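PDB 1JYK: CTP:phosphocholine Cytidylyltransferase from Streptococcus pneumoniae, which transfers a cytidylyl group from CTP to phosphocholine, releasing pyrophosphate and forming CDP-choline. Local coordinates for residues Asp104-Glu116 against Ile197-Trp211. Residues are numbered along the deposited sequence; the frame is centred on the assembly and turned at random.
Sequences DYNNFYSLYLVKE and IDKAYVSGEFVDLYW
In this nucleotidyltransferase fold, the short helix 108-112, beside the central sheet, meets the end of helix 187-201 and its following loop through two aromatic clusters, Tyr105–Phe108–Phe206 and Tyr109–Tyr112–Tyr201, an example of aromatic packing combined with asparagine and backbone hydrogen bonds joining a loop to the approach of a helix. Phe108 enters with CG anti to its backbone N (chi1 153°), which carries the ring between helix and loop: Phe206 CB lies over one face in a CH-pi contact, while Ile197 O meets the ring edge, 3.5 Å from Phe108 CZ. Met214 of helix 213-216 also packs on Phe108. Phe206 then turns its own edge onto the face of Tyr105 in a T-shaped pair, planes at 90°. In the second cluster Tyr112 lies over a face of Tyr201, Tyr112 CZ to Tyr201 CD2 3.3 Å, with the planes inclined at 31°. Ile197 CG2 abuts the Tyr112 edge. Water 1 links the hydroxyls of Tyr105 and Tyr201.

Polar bonds hold the loop to Asn106 and Asn107, on the N-terminal side of helix 108-112. Asn106 N donates to Val207 O at 2.8 Å. Asn106 ND2, over the Tyr210 ring, also reaches Asp208 O, but at 2.5 Å, unusually short, its exact geometry is doubtful. Asn107 OD1 accepts a hydrogen bond from Trp211 N (2.8 Å). At the other end, Lys115 NZ bridges the carboxylates of Glu116 and Asp198, meeting the syn lone pair of Asp198 OD2 at 2.8 Å.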
loop_
_atom_site.group_PDB
_atom_site.type_symbol
_atom_site.label_atom_id
_atom_site.label_comp_id
_atom_site.label_asym_id
_atom_site.label_seq_id
_atom_site.Cartn_x
_atom_site.Cartn_y
_atom_site.Cartn_z
ATOM N N ASP A 104 -15.728 -8.517 3.786
ATOM C CA ASP A 104 -15.831 -9.931 3.438
ATOM C C ASP A 104 -14.560 -10.547 2.877
ATOM O O ASP A 104 -14.139 -11.610 3.322
ATOM C CB ASP A 104 -16.960 -10.134 2.428
ATOM C CG ASP A 104 -18.231 -9.431 2.837
ATOM O OD1 ASP A 104 -18.869 -8.804 1.965
ATOM O OD2 ASP A 104 -18.588 -9.504 4.032
ATOM N N TYR A 105 -13.965 -9.884 1.888
ATOM C CA TYR A 105 -12.747 -10.368 1.248
ATOM C C TYR A 105 -11.493 -9.644 1.744
ATOM O O TYR A 105 -11.571 -8.547 2.300
ATOM C CB TYR A 105 -12.815 -10.170 -0.267
ATOM C CG TYR A 105 -14.030 -10.718 -0.981
ATOM C CD1 TYR A 105 -14.855 -11.681 -0.398
ATOM C CD2 TYR A 105 -14.325 -10.292 -2.272
ATOM C CE1 TYR A 105 -15.945 -12.207 -1.098
ATOM C CE2 TYR A 105 -15.404 -10.805 -2.976
ATOM C CZ TYR A 105 -16.210 -11.760 -2.391
ATOM O OH TYR A 105 -17.270 -12.258 -3.126
ATOM N N ASN A 106 -10.338 -10.264 1.518
ATOM C CA ASN A 106 -9.063 -9.675 1.893
ATOM C C ASN A 106 -8.784 -8.604 0.835
ATOM O O ASN A 106 -9.524 -8.509 -0.149
ATOM C CB ASN A 106 -7.975 -10.743 1.894
ATOM C CG ASN A 106 -6.909 -10.490 2.935
ATOM O OD1 ASN A 106 -6.641 -9.347 3.300
ATOM N ND2 ASN A 106 -6.288 -11.560 3.420
ATOM N N ASN A 107 -7.722 -7.816 1.009
ATOM C CA ASN A 107 -7.455 -6.732 0.069
ATOM C C ASN A 107 -7.066 -7.063 -1.369
ATOM O O ASN A 107 -6.779 -6.157 -2.155
ATOM C CB ASN A 107 -6.475 -5.715 0.689
ATOM C CG ASN A 107 -5.036 -6.197 0.721
ATOM O OD1 ASN A 107 -4.685 -7.241 0.176
ATOM N ND2 ASN A 107 -4.186 -5.415 1.371
ATOM N N PHE A 108 -7.067 -8.346 -1.725
ATOM C CA PHE A 108 -6.782 -8.748 -3.106
ATOM C C PHE A 108 -7.884 -8.094 -3.948
ATOM O O PHE A 108 -7.653 -7.587 -5.048
ATOM C CB PHE A 108 -6.888 -10.279 -3.250
ATOM C CG PHE A 108 -7.261 -10.752 -4.649
ATOM C CD1 PHE A 108 -8.591 -10.807 -5.063
ATOM C CD2 PHE A 108 -6.279 -11.153 -5.545
ATOM C CE1 PHE A 108 -8.928 -11.255 -6.354
ATOM C CE2 PHE A 108 -6.607 -11.603 -6.837
ATOM C CZ PHE A 108 -7.932 -11.653 -7.239
ATOM N N TYR A 109 -9.093 -8.112 -3.397
ATOM C CA TYR A 109 -10.255 -7.567 -4.078
ATOM C C TYR A 109 -10.202 -6.046 -4.239
ATOM O O TYR A 109 -10.745 -5.496 -5.198
ATOM C CB TYR A 109 -11.528 -7.990 -3.340
ATOM C CG TYR A 109 -12.783 -7.715 -4.122
ATOM C CD1 TYR A 109 -13.025 -8.346 -5.346
ATOM C CD2 TYR A 109 -13.706 -6.778 -3.668
ATOM C CE1 TYR A 109 -14.162 -8.040 -6.100
ATOM C CE2 TYR A 109 -14.842 -6.464 -4.410
ATOM C CZ TYR A 109 -15.065 -7.095 -5.622
ATOM O OH TYR A 109 -16.187 -6.769 -6.351
ATOM N N SER A 110 -9.553 -5.364 -3.303
ATOM C CA SER A 110 -9.425 -3.920 -3.402
ATOM C C SER A 110 -8.633 -3.604 -4.665
ATOM O O SER A 110 -8.982 -2.704 -5.426
ATOM C CB SER A 110 -8.699 -3.377 -2.180
ATOM O OG SER A 110 -9.589 -3.271 -1.084
ATOM N N LEU A 111 -7.557 -4.350 -4.891
ATOM C CA LEU A 111 -6.752 -4.138 -6.081
ATOM C C LEU A 111 -7.489 -4.663 -7.317
ATOM O O LEU A 111 -7.339 -4.108 -8.409
ATOM C CB LEU A 111 -5.392 -4.830 -5.950
ATOM C CG LEU A 111 -4.395 -4.531 -7.079
ATOM C CD1 LEU A 111 -4.167 -3.030 -7.206
ATOM C CD2 LEU A 111 -3.085 -5.237 -6.791
ATOM N N TYR A 112 -8.274 -5.729 -7.155
ATOM C CA TYR A 112 -9.029 -6.281 -8.285
ATOM C C TYR A 112 -9.905 -5.201 -8.928
ATOM O O TYR A 112 -9.948 -5.070 -10.156
ATOM C CB TYR A 112 -9.931 -7.440 -7.843
ATOM C CG TYR A 112 -10.752 -7.985 -8.991
ATOM C CD1 TYR A 112 -10.190 -8.876 -9.908
ATOM C CD2 TYR A 112 -12.053 -7.536 -9.223
ATOM C CE1 TYR A 112 -10.894 -9.306 -11.038
ATOM C CE2 TYR A 112 -12.773 -7.956 -10.353
ATOM C CZ TYR A 112 -12.182 -8.840 -11.260
ATOM O OH TYR A 112 -12.864 -9.251 -12.395
ATOM N N LEU A 113 -10.586 -4.425 -8.084
ATOM C CA LEU A 113 -11.476 -3.361 -8.542
ATOM C C LEU A 113 -10.804 -2.316 -9.433
ATOM O O LEU A 113 -11.473 -1.657 -10.222
ATOM C CB LEU A 113 -12.130 -2.681 -7.336
ATOM C CG LEU A 113 -13.073 -3.596 -6.547
ATOM C CD1 LEU A 113 -13.380 -2.984 -5.189
ATOM C CD2 LEU A 113 -14.355 -3.812 -7.341
ATOM N N VAL A 114 -9.488 -2.165 -9.319
ATOM C CA VAL A 114 -8.769 -1.196 -10.146
ATOM C C VAL A 114 -7.597 -1.851 -10.871
ATOM O O VAL A 114 -6.626 -1.186 -11.233
ATOM C CB VAL A 114 -8.231 -0.010 -9.288
ATOM C CG1 VAL A 114 -9.392 0.826 -8.775
ATOM C CG2 VAL A 114 -7.403 -0.536 -8.119
ATOM N N LYS A 115 -7.708 -3.155 -11.113
ATOM C CA LYS A 115 -6.634 -3.894 -11.759
ATOM C C LYS A 115 -6.123 -3.286 -13.054
ATOM O O LYS A 115 -4.922 -3.317 -13.320
ATOM C CB LYS A 115 -7.054 -5.348 -12.000
ATOM C CG LYS A 115 -8.165 -5.546 -13.020
ATOM C CD LYS A 115 -8.740 -6.953 -12.894
ATOM C CE LYS A 115 -9.839 -7.205 -13.911
ATOM N NZ LYS A 115 -9.275 -7.637 -15.210
ATOM N N GLU A 116 -7.012 -2.721 -13.857
ATOM C CA GLU A 116 -6.572 -2.145 -15.120
ATOM C C GLU A 116 -5.815 -0.825 -14.939
ATOM O O GLU A 116 -5.296 -0.262 -15.899
ATOM C CB GLU A 116 -7.770 -1.961 -16.057
ATOM C CG GLU A 116 -8.612 -3.243 -16.261
ATOM C CD GLU A 116 -7.802 -4.454 -16.759
ATOM O OE1 GLU A 116 -6.781 -4.263 -17.453
ATOM O OE2 GLU A 116 -8.190 -5.604 -16.460
ATOM N N ILE A 197 -4.311 -12.052 -11.384
ATOM C CA ILE A 197 -5.475 -11.590 -10.638
ATOM C C ILE A 197 -6.743 -12.186 -11.250
ATOM O O ILE A 197 -7.594 -12.717 -10.532
ATOM C CB ILE A 197 -5.576 -10.044 -10.662
ATOM C CG1 ILE A 197 -4.549 -9.444 -9.689
ATOM C CG2 ILE A 197 -7.000 -9.606 -10.320
ATOM C CD1 ILE A 197 -4.390 -7.936 -9.801
ATOM N N ASP A 198 -6.852 -12.094 -12.575
ATOM C CA ASP A 198 -8.017 -12.622 -13.286
ATOM C C ASP A 198 -8.176 -14.092 -12.945
ATOM O O ASP A 198 -9.250 -14.534 -12.548
ATOM C CB ASP A 198 -7.843 -12.484 -14.797
ATOM C CG ASP A 198 -7.956 -11.050 -15.272
ATOM O OD1 ASP A 198 -7.469 -10.765 -16.382
ATOM O OD2 ASP A 198 -8.526 -10.211 -14.543
ATOM N N LYS A 199 -7.088 -14.842 -13.091
ATOM C CA LYS A 199 -7.093 -16.275 -12.804
ATOM C C LYS A 199 -7.511 -16.606 -11.378
ATOM O O LYS A 199 -8.308 -17.516 -11.161
ATOM C CB LYS A 199 -5.711 -16.882 -13.082
ATOM C CG LYS A 199 -5.601 -18.376 -12.763
ATOM C CD LYS A 199 -4.156 -18.861 -12.864
ATOM C CE LYS A 199 -3.721 -19.043 -14.321
ATOM N NZ LYS A 199 -2.610 -20.032 -14.466
ATOM N N ALA A 200 -6.976 -15.879 -10.400
ATOM C CA ALA A 200 -7.318 -16.139 -9.009
ATOM C C ALA A 200 -8.785 -15.838 -8.717
ATOM O O ALA A 200 -9.461 -16.607 -8.028
ATOM C CB ALA A 200 -6.423 -15.313 -8.089
ATOM N N TYR A 201 -9.274 -14.718 -9.243
ATOM C CA TYR A 201 -10.656 -14.301 -9.019
ATOM C C TYR A 201 -11.675 -15.295 -9.582
ATOM O O TYR A 201 -12.765 -15.456 -9.030
ATOM C CB TYR A 201 -10.883 -12.925 -9.645
ATOM C CG TYR A 201 -12.208 -12.276 -9.294
ATOM C CD1 TYR A 201 -12.582 -12.073 -7.963
ATOM C CD2 TYR A 201 -13.080 -11.837 -10.296
ATOM C CE1 TYR A 201 -13.791 -11.448 -7.637
ATOM C CE2 TYR A 201 -14.288 -11.212 -9.983
ATOM C CZ TYR A 201 -14.638 -11.018 -8.653
ATOM O OH TYR A 201 -15.822 -10.390 -8.331
ATOM N N VAL A 202 -11.317 -15.965 -10.671
ATOM C CA VAL A 202 -12.234 -16.919 -11.291
ATOM C C VAL A 202 -11.940 -18.393 -11.033
ATOM O O VAL A 202 -12.508 -19.261 -11.700
ATOM C CB VAL A 202 -12.279 -16.722 -12.806
ATOM C CG1 VAL A 202 -13.088 -15.493 -13.134
ATOM C CG2 VAL A 202 -10.882 -16.600 -13.354
ATOM N N SER A 203 -11.062 -18.674 -10.073
ATOM C CA SER A 203 -10.697 -20.046 -9.750
ATOM C C SER A 203 -11.108 -20.421 -8.333
ATOM O O SER A 203 -10.713 -21.469 -7.822
ATOM C CB SER A 203 -9.192 -20.237 -9.929
ATOM O OG SER A 203 -8.837 -20.120 -11.295
ATOM N N GLY A 204 -11.907 -19.559 -7.705
ATOM C CA GLY A 204 -12.375 -19.812 -6.353
ATOM C C GLY A 204 -11.260 -19.876 -5.325
ATOM O O GLY A 204 -11.377 -20.578 -4.324
ATOM N N GLU A 205 -10.179 -19.139 -5.571
ATOM C CA GLU A 205 -9.029 -19.113 -4.666
ATOM C C GLU A 205 -8.548 -17.676 -4.500
ATOM O O GLU A 205 -7.411 -17.360 -4.854
ATOM C CB GLU A 205 -7.891 -19.973 -5.244
ATOM C CG GLU A 205 -8.040 -20.295 -6.741
ATOM C CD GLU A 205 -6.893 -21.134 -7.320
ATOM O OE1 GLU A 205 -6.384 -20.780 -8.408
ATOM O OE2 GLU A 205 -6.507 -22.147 -6.698
ATOM N N PHE A 206 -9.401 -16.808 -3.955
ATOM C CA PHE A 206 -9.025 -15.403 -3.800
ATOM C C PHE A 206 -9.557 -14.667 -2.565
ATOM O O PHE A 206 -8.923 -13.734 -2.087
ATOM C CB PHE A 206 -9.460 -14.617 -5.046
ATOM C CG PHE A 206 -10.946 -14.351 -5.101
ATOM C CD1 PHE A 206 -11.810 -15.276 -5.683
ATOM C CD2 PHE A 206 -11.489 -13.209 -4.507
ATOM C CE1 PHE A 206 -13.185 -15.074 -5.666
ATOM C CE2 PHE A 206 -12.866 -12.997 -4.484
ATOM C CZ PHE A 206 -13.715 -13.935 -5.066
ATOM N N VAL A 207 -10.714 -15.075 -2.056
ATOM C CA VAL A 207 -11.332 -14.383 -0.923
ATOM C C VAL A 207 -10.441 -14.043 0.264
ATOM O O VAL A 207 -10.609 -12.991 0.872
ATOM C CB VAL A 207 -12.586 -15.143 -0.396
ATOM C CG1 VAL A 207 -13.626 -15.244 -1.502
ATOM C CG2 VAL A 207 -12.209 -16.530 0.111
ATOM N N ASP A 208 -9.489 -14.910 0.594
ATOM C CA ASP A 208 -8.619 -14.653 1.738
ATOM C C ASP A 208 -7.252 -14.090 1.364
ATOM O O ASP A 208 -6.439 -13.801 2.240
ATOM C CB ASP A 208 -8.432 -15.940 2.552
ATOM C CG ASP A 208 -9.743 -16.490 3.085
ATOM O OD1 ASP A 208 -10.098 -17.636 2.731
ATOM O OD2 ASP A 208 -10.417 -15.776 3.857
ATOM N N LEU A 209 -7.009 -13.912 0.072
ATOM C CA LEU A 209 -5.724 -13.414 -0.404
ATOM C C LEU A 209 -5.487 -11.922 -0.249
ATOM O O LEU A 209 -6.419 -11.110 -0.264
ATOM C CB LEU A 209 -5.533 -13.757 -1.886
ATOM C CG LEU A 209 -5.459 -15.211 -2.369
ATOM C CD1 LEU A 209 -5.196 -15.215 -3.862
ATOM C CD2 LEU A 209 -4.369 -15.962 -1.642
ATOM N N TYR A 210 -4.215 -11.577 -0.097
ATOM C CA TYR A 210 -3.804 -10.184 -0.025
ATOM C C TYR A 210 -3.417 -9.933 -1.470
ATOM O O TYR A 210 -3.075 -10.884 -2.181
ATOM C CB TYR A 210 -2.554 -10.014 0.836
ATOM C CG TYR A 210 -2.731 -10.383 2.280
ATOM C CD1 TYR A 210 -2.190 -11.563 2.784
ATOM C CD2 TYR A 210 -3.393 -9.532 3.159
ATOM C CE1 TYR A 210 -2.297 -11.887 4.131
ATOM C CE2 TYR A 210 -3.506 -9.845 4.508
ATOM C CZ TYR A 210 -2.953 -11.023 4.988
ATOM O OH TYR A 210 -3.036 -11.328 6.328
ATOM N N TRP A 211 -3.463 -8.683 -1.919
ATOM C CA TRP A 211 -3.072 -8.409 -3.290
ATOM C C TRP A 211 -1.603 -8.829 -3.471
ATOM O O TRP A 211 -1.181 -9.226 -4.562
ATOM C CB TRP A 211 -3.274 -6.921 -3.624
ATOM C CG TRP A 211 -2.189 -6.000 -3.133
ATOM C CD1 TRP A 211 -2.169 -5.310 -1.954
ATOM C CD2 TRP A 211 -0.968 -5.665 -3.817
ATOM N NE1 TRP A 211 -1.019 -4.561 -1.865
ATOM C CE2 TRP A 211 -0.263 -4.761 -2.992
ATOM C CE3 TRP A 211 -0.406 -6.038 -5.051
ATOM C CZ2 TRP A 211 0.978 -4.220 -3.360
ATOM C CZ3 TRP A 211 0.831 -5.504 -5.416
ATOM C CH2 TRP A 211 1.507 -4.605 -4.572
HETATM O O HOH W 1 -17.580 -10.817 -5.661
HETATM O O HOH W 2 -9.780 -11.165 -1.974
#